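Local coordinates for putative aminotransferase (Actinomadura melliaura, PDB 4ZWV), which probably acts as a pyridoxal 5'-phosphate-dependent sugar aminotransferase in the biosynthesis of the aminopentose of the indolocarbazole AT2433, at residues N48-V52 against H208-M212; R214-G218 against E234-H240. All blocks are in the same frame, centred on the assembly; numbering follows the deposited sequence.

Contact 1. Residues N48-V52 against H208-M212; sequences NPRVV and HERAM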
ATOM      1  N   ASN A  48      10.720  14.035  17.824  1.00 14.37           N
ATOM      2  CA  ASN A  48      10.293  14.758  16.627  1.00 14.38           C
ATOM      3  C   ASN A  48       8.767  14.734  16.613  1.00 13.86           C
ATOM      4  O   ASN A  48       8.167  13.673  16.554  1.00 13.90           O
ATOM      5  CB  ASN A  48      10.868  14.121  15.349  1.00 13.71           C
ATOM      6  CG  ASN A  48      10.527  14.911  14.084  1.00 16.89           C
ATOM      7  OD1 ASN A  48       9.625  15.741  14.081  1.00 15.86           O
ATOM      8  ND2 ASN A  48      11.265  14.649  13.000  1.00 14.05           N
ATOM      9  N   PRO A  49       8.131  15.905  16.713  1.00 16.53           N
ATOM     10  CA  PRO A  49       6.663  15.923  16.752  1.00 16.77           C
ATOM     11  C   PRO A  49       6.026  15.704  15.385  1.00 18.93           C
ATOM     12  O   PRO A  49       4.826  15.439  15.300  1.00 24.31           O
ATOM     13  CB  PRO A  49       6.346  17.322  17.279  1.00 17.00           C
ATOM     14  CG  PRO A  49       7.501  18.145  16.878  1.00 19.12           C
ATOM     15  CD  PRO A  49       8.711  17.246  16.890  1.00 18.44           C
ATOM     16  N   ARG A  50       6.820  15.793  14.329  1.00 12.88           N
ATOM     17  CA  ARG A  50       6.296  15.712  12.969  1.00 11.93           C
ATOM     18  C   ARG A  50       6.400  14.293  12.436  1.00 13.08           C
ATOM     19  O   ARG A  50       7.277  13.997  11.616  1.00 14.37           O
ATOM     20  CB  ARG A  50       7.046  16.681  12.056  1.00 13.73           C
ATOM     21  CG  ARG A  50       6.920  18.140  12.492  1.00 14.46           C
ATOM     22  CD  ARG A  50       7.936  19.010  11.777  1.00 17.41           C
ATOM     23  NE  ARG A  50       9.290  18.640  12.169  1.00 25.17           N
ATOM     24  CZ  ARG A  50       9.902  19.114  13.249  1.00 29.14           C
ATOM     25  NH1 ARG A  50       9.284  19.991  14.028  1.00 29.53           N
ATOM     26  NH2 ARG A  50      11.132  18.713  13.542  1.00 30.01           N
ATOM     27  N   VAL A  51       5.532  13.404  12.918  1.00 12.01           N
ATOM     28  CA  VAL A  51       5.589  12.021  12.482  1.00 10.95           C
ATOM     29  C   VAL A  51       4.261  11.619  11.860  1.00 13.24           C
ATOM     30  O   VAL A  51       3.191  12.020  12.317  1.00 17.81           O
ATOM     31  CB  VAL A  51       5.953  11.051  13.637  1.00 13.68           C
ATOM     32  CG1 VAL A  51       7.290  11.450  14.270  1.00 17.51           C
ATOM     33  CG2 VAL A  51       4.851  10.987  14.701  1.00 17.78           C
ATOM     34  N   VAL A  52       4.358  10.839  10.797  1.00  8.78           N
ATOM     35  CA  VAL A  52       3.200  10.474   9.994  1.00  9.60           C
ATOM     36  C   VAL A  52       3.181   8.964   9.827  1.00  9.42           C
ATOM     37  O   VAL A  52       4.037   8.403   9.149  1.00  8.71           O
ATOM     38  CB  VAL A  52       3.267  11.180   8.627  1.00  9.50           C
ATOM     39  CG1 VAL A  52       2.126  10.761   7.739  1.00 11.13           C
ATOM     40  CG2 VAL A  52       3.295  12.704   8.836  1.00 13.11           C
ATOM     41  N   HIS A 208       5.303  18.252   6.808  1.00 11.24           N
ATOM     42  CA  HIS A 208       4.426  17.503   7.699  1.00  8.47           C
ATOM     43  C   HIS A 208       2.970  17.629   7.266  1.00 10.61           C
ATOM     44  O   HIS A 208       2.255  16.633   7.170  1.00  9.86           O
ATOM     45  CB  HIS A 208       4.616  17.999   9.141  1.00 10.42           C
ATOM     46  CG  HIS A 208       3.846  17.227  10.165  1.00 12.35           C
ATOM     47  ND1 HIS A 208       3.431  17.793  11.353  1.00 19.93           N
ATOM     48  CD2 HIS A 208       3.458  15.933  10.208  1.00 14.16           C
ATOM     49  CE1 HIS A 208       2.787  16.886  12.067  1.00 19.45           C
ATOM     50  NE2 HIS A 208       2.782  15.751  11.391  1.00 15.35           N
ATOM     51  N   GLU A 209       2.526  18.855   7.007  0.63 11.78           N
ATOM     52  CA  GLU A 209       1.129  19.061   6.640  0.63  9.62           C
ATOM     53  C   GLU A 209       0.801  18.412   5.291  0.63 11.09           C
ATOM     54  O   GLU A 209      -0.265  17.800   5.139  0.63 10.26           O
ATOM     55  CB  GLU A 209       0.791  20.552   6.622  0.63 13.49           C
ATOM     56  CG  GLU A 209       0.883  21.236   7.990  0.63 15.89           C
ATOM     57  CD  GLU A 209      -0.227  20.834   8.952  0.63 23.96           C
ATOM     58  OE1 GLU A 209      -1.246  20.261   8.509  0.63 24.11           O
ATOM     59  OE2 GLU A 209      -0.080  21.091  10.166  0.63 28.58           O
ATOM     60  N   ARG A 210       1.712  18.514   4.321  1.00  9.12           N
ATOM     61  CA  ARG A 210       1.494  17.873   3.021  1.00  9.12           C
ATOM     62  C   ARG A 210       1.466  16.354   3.148  1.00  9.56           C
ATOM     63  O   ARG A 210       0.649  15.681   2.507  1.00 10.10           O
ATOM     64  CB  ARG A 210       2.572  18.289   2.017  1.00 12.31           C
ATOM     65  CG  ARG A 210       2.531  19.764   1.665  1.00 12.85           C
ATOM     66  CD  ARG A 210       3.703  20.135   0.770  1.00 13.19           C
ATOM     67  NE  ARG A 210       3.630  19.407  -0.494  1.00 15.08           N
ATOM     68  CZ  ARG A 210       4.670  18.880  -1.134  1.00 16.63           C
ATOM     69  NH1 ARG A 210       5.900  19.001  -0.646  1.00 16.10           N
ATOM     70  NH2 ARG A 210       4.474  18.229  -2.274  1.00 15.89           N
ATOM     71  N   ALA A 211       2.331  15.807   3.998  1.00  9.76           N
ATOM     72  CA  ALA A 211       2.379  14.363   4.199  1.00  9.53           C
ATOM     73  C   ALA A 211       1.091  13.828   4.798  1.00  8.56           C
ATOM     74  O   ALA A 211       0.604  12.773   4.397  1.00  9.62           O
ATOM     75  CB  ALA A 211       3.562  13.982   5.105  1.00  8.38           C
HETATM   76  N   MSE A 212       0.537  14.561   5.759  0.57  9.87           N
HETATM   77  CA  MSE A 212      -0.702  14.145   6.408  0.57 10.00           C
HETATM   78  C   MSE A 212      -1.893  14.148   5.466  0.57 10.07           C
HETATM   79  O   MSE A 212      -2.830  13.374   5.647  0.57 12.39           O
HETATM   80  CB  MSE A 212      -1.005  15.037   7.601  0.57 12.44           C
HETATM   81  CG  MSE A 212      -0.090  14.781   8.763  0.57 10.23           C
HETATM   82 SE   MSE A 212      -0.698  15.739  10.323  0.57 25.99          SE
HETATM   83  CE  MSE A 212      -0.075  17.496   9.836  0.57 13.34           C
TER
HETATM   84  O   HOH W   1       1.392  13.798  12.256  1.00 36.44           O
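R50 and V52 belong to a segment, 48-52, that passes along helix 205-214, with V52 pointing toward it, and the backbones come nearest at R50 with H208 and V52 with M212, whose CA atoms lie 5.9 and 6.4 Å apart. No hydrogen bond passes directly between the segments; the imidazole of H208 does most of the joining. Its CG stands anti to the backbone N (chi1 -175°), which carries the ring off the helix and against the strand entrance. R50 CA sits 3.7 Å from the ring centroid and almost exactly on the ring normal, a CH-pi contact, while R50 CB lies over the rim of the same face and R50 CG beyond it, 3.7 Å from H208 ND1. In one of the two conformers of M212, a selenomethionine, CE comes over the opposite face, so this cover is doubtful. V52 meets the ring differently: its CG2 lies in the ring plane, 3.5 Å from H208 CD2, and also packs on A211 CB and M212 CG. A water next to H208 NE2 may bridge to V51 O, but both distances are unusually short and the link is doubtful.

R50 is placed by an Asx turn: its backbone N gives a 2.8 Å bond to N48 OD1, from above that carbonyl's plane. The guanidinium, bent away from H208, bonds through NE to L202 O, which also receives N48 ND2.

Strand 51-54 is an outermost strand of the mixed seven-stranded sheet characteristic of the large domain of fold-type I aminotransferases, and V52 pairs through its backbone with L200 of antiparallel strand 198-201. V51 turns its side chain from H208 to A43 and L46 of helix 33-46, placing the strand between that helix and helix 205-214.

Contact 2. Residues R214-G218 against E234-H240; sequences RRFYG and EWGLKWH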
ATOM      1  N   ARG A 214      -1.462  13.886   1.858  1.00  8.47           N
ATOM      2  CA  ARG A 214      -1.221  13.011   0.722  1.00  8.39           C
ATOM      3  C   ARG A 214      -1.172  11.533   1.091  1.00  9.84           C
ATOM      4  O   ARG A 214      -1.318  10.690   0.218  1.00  9.42           O
ATOM      5  CB  ARG A 214       0.066  13.415   0.004  1.00  9.88           C
ATOM      6  CG  ARG A 214       0.011  14.845  -0.548  1.00  8.74           C
ATOM      7  CD  ARG A 214       1.189  15.123  -1.472  1.00 11.07           C
ATOM      8  NE  ARG A 214       0.957  14.504  -2.770  1.00 13.40           N
ATOM      9  CZ  ARG A 214       1.728  14.667  -3.840  1.00 20.76           C
ATOM     10  NH1 ARG A 214       2.807  15.434  -3.786  1.00 21.18           N
ATOM     11  NH2 ARG A 214       1.420  14.051  -4.974  1.00 22.06           N
ATOM     12  N   ARG A 215      -1.027  11.208   2.374  1.00  9.64           N
ATOM     13  CA  ARG A 215      -1.036   9.800   2.749  1.00  9.64           C
ATOM     14  C   ARG A 215      -2.426   9.178   2.608  1.00  9.12           C
ATOM     15  O   ARG A 215      -2.550   7.960   2.623  1.00  9.25           O
ATOM     16  CB  ARG A 215      -0.534   9.609   4.177  1.00 10.32           C
ATOM     17  CG  ARG A 215      -1.522  10.055   5.215  1.00 11.47           C
ATOM     18  CD  ARG A 215      -1.080   9.640   6.603  1.00 11.44           C
ATOM     19  NE  ARG A 215      -1.920  10.325   7.568  1.00 11.41           N
ATOM     20  CZ  ARG A 215      -1.725  10.316   8.878  1.00 14.08           C
ATOM     21  NH1 ARG A 215      -0.713   9.627   9.410  1.00  9.83           N
ATOM     22  NH2 ARG A 215      -2.564  10.985   9.650  1.00 20.78           N
ATOM     23  N   PHE A 216      -3.466  10.005   2.493  1.00  8.26           N
ATOM     24  CA  PHE A 216      -4.825   9.516   2.262  1.00  8.96           C
ATOM     25  C   PHE A 216      -5.450  10.324   1.123  1.00  8.46           C
ATOM     26  O   PHE A 216      -6.346  11.153   1.335  1.00  9.07           O
ATOM     27  CB  PHE A 216      -5.688   9.590   3.535  1.00 10.06           C
ATOM     28  CG  PHE A 216      -7.056   8.975   3.362  1.00 10.91           C
ATOM     29  CD1 PHE A 216      -7.202   7.601   3.288  1.00 11.26           C
ATOM     30  CD2 PHE A 216      -8.184   9.773   3.248  1.00 10.78           C
ATOM     31  CE1 PHE A 216      -8.455   7.024   3.110  1.00 11.54           C
ATOM     32  CE2 PHE A 216      -9.444   9.208   3.070  1.00 12.47           C
ATOM     33  CZ  PHE A 216      -9.577   7.827   3.002  1.00 12.25           C
ATOM     34  N   TYR A 217      -4.920  10.096  -0.076  1.00  9.18           N
ATOM     35  CA  TYR A 217      -5.480  10.614  -1.325  1.00  8.50           C
ATOM     36  C   TYR A 217      -5.483  12.131  -1.444  1.00 10.91           C
ATOM     37  O   TYR A 217      -6.085  12.660  -2.372  1.00  9.36           O
ATOM     38  CB  TYR A 217      -6.914  10.121  -1.514  1.00  8.74           C
ATOM     39  CG  TYR A 217      -7.091   8.626  -1.453  1.00  8.49           C
ATOM     40  CD1 TYR A 217      -6.651   7.809  -2.490  1.00 11.28           C
ATOM     41  CD2 TYR A 217      -7.704   8.037  -0.361  1.00  9.33           C
ATOM     42  CE1 TYR A 217      -6.828   6.420  -2.443  1.00 10.12           C
ATOM     43  CE2 TYR A 217      -7.886   6.649  -0.294  1.00  9.73           C
ATOM     44  CZ  TYR A 217      -7.445   5.858  -1.344  1.00 11.20           C
ATOM     45  OH  TYR A 217      -7.658   4.493  -1.286  1.00  9.76           O
ATOM     46  N   GLY A 218      -4.826  12.838  -0.522  1.00  8.88           N
ATOM     47  CA  GLY A 218      -4.950  14.291  -0.521  1.00 10.26           C
ATOM     48  C   GLY A 218      -6.259  14.789   0.075  1.00 10.92           C
ATOM     49  O   GLY A 218      -6.604  15.976  -0.049  1.00 11.50           O
ATOM     50  N   GLU A 234      -3.221  18.223  -3.934  1.00 10.97           N
ATOM     51  CA  GLU A 234      -2.197  17.333  -4.466  1.00 10.14           C
ATOM     52  C   GLU A 234      -2.680  15.912  -4.227  1.00  8.99           C
ATOM     53  O   GLU A 234      -3.064  15.578  -3.107  1.00 10.68           O
ATOM     54  CB  GLU A 234      -0.842  17.536  -3.772  1.00 11.15           C
ATOM     55  CG  GLU A 234      -0.265  18.935  -3.808  1.00 13.22           C
ATOM     56  CD  GLU A 234       1.098  18.983  -3.121  1.00 20.06           C
ATOM     57  OE1 GLU A 234       1.155  18.881  -1.870  1.00 19.44           O
ATOM     58  OE2 GLU A 234       2.108  19.104  -3.843  1.00 27.12           O
ATOM     59  N   TRP A 235      -2.657  15.076  -5.259  1.00 10.29           N
ATOM     60  CA  TRP A 235      -3.154  13.713  -5.107  1.00 10.19           C
ATOM     61  C   TRP A 235      -2.236  12.856  -4.228  1.00  9.61           C
ATOM     62  O   TRP A 235      -1.074  13.181  -4.002  1.00 11.03           O
ATOM     63  CB  TRP A 235      -3.348  13.053  -6.487  1.00  9.58           C
ATOM     64  CG  TRP A 235      -2.079  12.883  -7.275  1.00 10.34           C
ATOM     65  CD1 TRP A 235      -1.605  13.711  -8.257  1.00 12.69           C
ATOM     66  CD2 TRP A 235      -1.109  11.830  -7.139  1.00  8.70           C
ATOM     67  NE1 TRP A 235      -0.404  13.236  -8.741  1.00 14.03           N
ATOM     68  CE2 TRP A 235      -0.084  12.081  -8.077  1.00 12.33           C
ATOM     69  CE3 TRP A 235      -1.027  10.683  -6.336  1.00 10.20           C
ATOM     70  CZ2 TRP A 235       1.028  11.246  -8.213  1.00 12.35           C
ATOM     71  CZ3 TRP A 235       0.090   9.858  -6.467  1.00 12.18           C
ATOM     72  CH2 TRP A 235       1.098  10.146  -7.401  1.00 13.06           C
ATOM     73  N   GLY A 236      -2.803  11.776  -3.700  1.00  9.38           N
ATOM     74  CA  GLY A 236      -2.036  10.766  -2.993  1.00  9.46           C
ATOM     75  C   GLY A 236      -2.706   9.430  -3.208  1.00  9.14           C
ATOM     76  O   GLY A 236      -3.729   9.343  -3.886  1.00  9.19           O
ATOM     77  N   LEU A 237      -2.141   8.377  -2.632  1.00  9.54           N
ATOM     78  CA  LEU A 237      -2.771   7.062  -2.695  1.00 10.80           C
ATOM     79  C   LEU A 237      -3.229   6.640  -1.303  1.00  8.64           C
ATOM     80  O   LEU A 237      -3.451   7.487  -0.441  1.00  9.75           O
ATOM     81  CB  LEU A 237      -1.812   6.026  -3.298  1.00 11.81           C
ATOM     82  CG  LEU A 237      -1.429   6.320  -4.752  1.00  9.30           C
ATOM     83  CD1 LEU A 237      -0.436   5.283  -5.292  1.00 10.89           C
ATOM     84  CD2 LEU A 237      -2.688   6.341  -5.615  1.00  9.85           C
ATOM     85  N   LYS A 238      -3.433   5.338  -1.097  1.00  8.99           N
ATOM     86  CA  LYS A 238      -3.828   4.846   0.222  1.00 10.23           C
ATOM     87  C   LYS A 238      -2.552   4.455   0.958  1.00 11.55           C
ATOM     88  O   LYS A 238      -2.198   3.279   1.076  1.00 13.13           O
ATOM     89  CB  LYS A 238      -4.790   3.661   0.109  1.00 11.09           C
ATOM     90  CG  LYS A 238      -5.421   3.257   1.412  1.00 15.55           C
ATOM     91  CD  LYS A 238      -6.194   1.965   1.228  1.00 21.27           C
ATOM     92  CE  LYS A 238      -6.658   1.447   2.556  1.00 32.98           C
ATOM     93  NZ  LYS A 238      -7.598   2.387   3.215  1.00 36.64           N
ATOM     94  N   TRP A 239      -1.847   5.463   1.439  1.00  8.76           N
ATOM     95  CA  TRP A 239      -0.549   5.249   2.037  1.00  7.36           C
ATOM     96  C   TRP A 239      -0.592   5.283   3.556  1.00  9.25           C
ATOM     97  O   TRP A 239       0.442   5.133   4.198  1.00 10.19           O
ATOM     98  CB  TRP A 239       0.429   6.316   1.550  1.00  7.62           C
ATOM     99  CG  TRP A 239       0.904   6.130   0.119  1.00  8.77           C
ATOM    100  CD1 TRP A 239       1.248   4.962  -0.495  1.00 10.91           C
ATOM    101  CD2 TRP A 239       1.133   7.174  -0.843  1.00  8.03           C
ATOM    102  NE1 TRP A 239       1.667   5.212  -1.791  1.00 12.41           N
ATOM    103  CE2 TRP A 239       1.611   6.562  -2.020  1.00 10.28           C
ATOM    104  CE3 TRP A 239       0.970   8.563  -0.821  1.00  9.23           C
ATOM    105  CZ2 TRP A 239       1.918   7.291  -3.170  1.00 13.67           C
ATOM    106  CZ3 TRP A 239       1.287   9.288  -1.964  1.00 10.77           C
ATOM    107  CH2 TRP A 239       1.757   8.649  -3.119  1.00 11.72           C
ATOM    108  N   HIS A 240      -1.772   5.488   4.125  1.00  8.76           N
ATOM    109  CA  HIS A 240      -1.892   5.631   5.576  1.00  9.80           C
ATOM    110  C   HIS A 240      -1.917   4.296   6.327  1.00  8.68           C
ATOM    111  O   HIS A 240      -2.024   3.220   5.726  1.00 10.52           O
ATOM    112  CB  HIS A 240      -3.146   6.450   5.921  1.00  9.45           C
ATOM    113  CG  HIS A 240      -4.433   5.737   5.651  1.00  9.25           C
ATOM    114  ND1 HIS A 240      -5.625   6.142   6.207  1.00 13.65           N
ATOM    115  CD2 HIS A 240      -4.721   4.671   4.870  1.00 14.43           C
ATOM    116  CE1 HIS A 240      -6.593   5.340   5.796  1.00 12.78           C
ATOM    117  NE2 HIS A 240      -6.073   4.435   4.989  1.00 15.65           N
TER
HETATM  118  O   HOH W   2      -9.098   3.298   1.085  0.50 21.30           O
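F216 and K238 form a single backbone bridge in the tight part, where W239 N donates to R215 O (2.9 Å) and Y217 N to L237 O (3.0 Å). G236 fits close beneath the end of helix 205-214, its CA making a CA-H...O contact with R214 O at 3.3 Å. F216 CD1 lies over the rim of one H240 ring face, 3.4 Å from H240 CE1, the planes inclined at 39°. K238 CB abuts Y217 OH, and K238 NZ bonds H240 NE2 in the ring plane, while H240 ND1 bonds Q31.

The more exposed side, at E234 and W235, is looser except for one grip: R214 NE and NH2 both hold W235 O (2.7 and 2.8 Å), approaching it from opposite faces of its carbonyl plane. The R214 side chain's bend at chi3 (77°) turns the guanidinium to it. R214 NH1 and E234 OE2 form only a long salt bridge, of charges alone, E234 being held mainly by R210.

Y217 OH bonds cofactor-binding T58 of the second subunit, and F216 packs on that subunit's pyridoxal-phosphate lysine. W239, in the loop between helices 205-214 and 243-273, packs on S59 and R66 of helix 57-66.

Both contacts fasten helix 205-214: contact 1 sets its flank against the edge of the large-domain sheet, and contact 2 folds the loop that follows it back on itself. Contact 1 is partly buried and rests on ring and methyl packing within one chain. Contact 2 is buried, relies on backbone hydrogen bonds and arginine-to-carbonyl bonds, and reaches the second subunit near its cofactor. The two meet directly where R210 NE of the helix pairs with E234 OE1 (2.9 Å), giving that carboxylate a closer partner than R214, and where V52 CG1 packs on R215 NH1, the group that forms a salt bridge with E39.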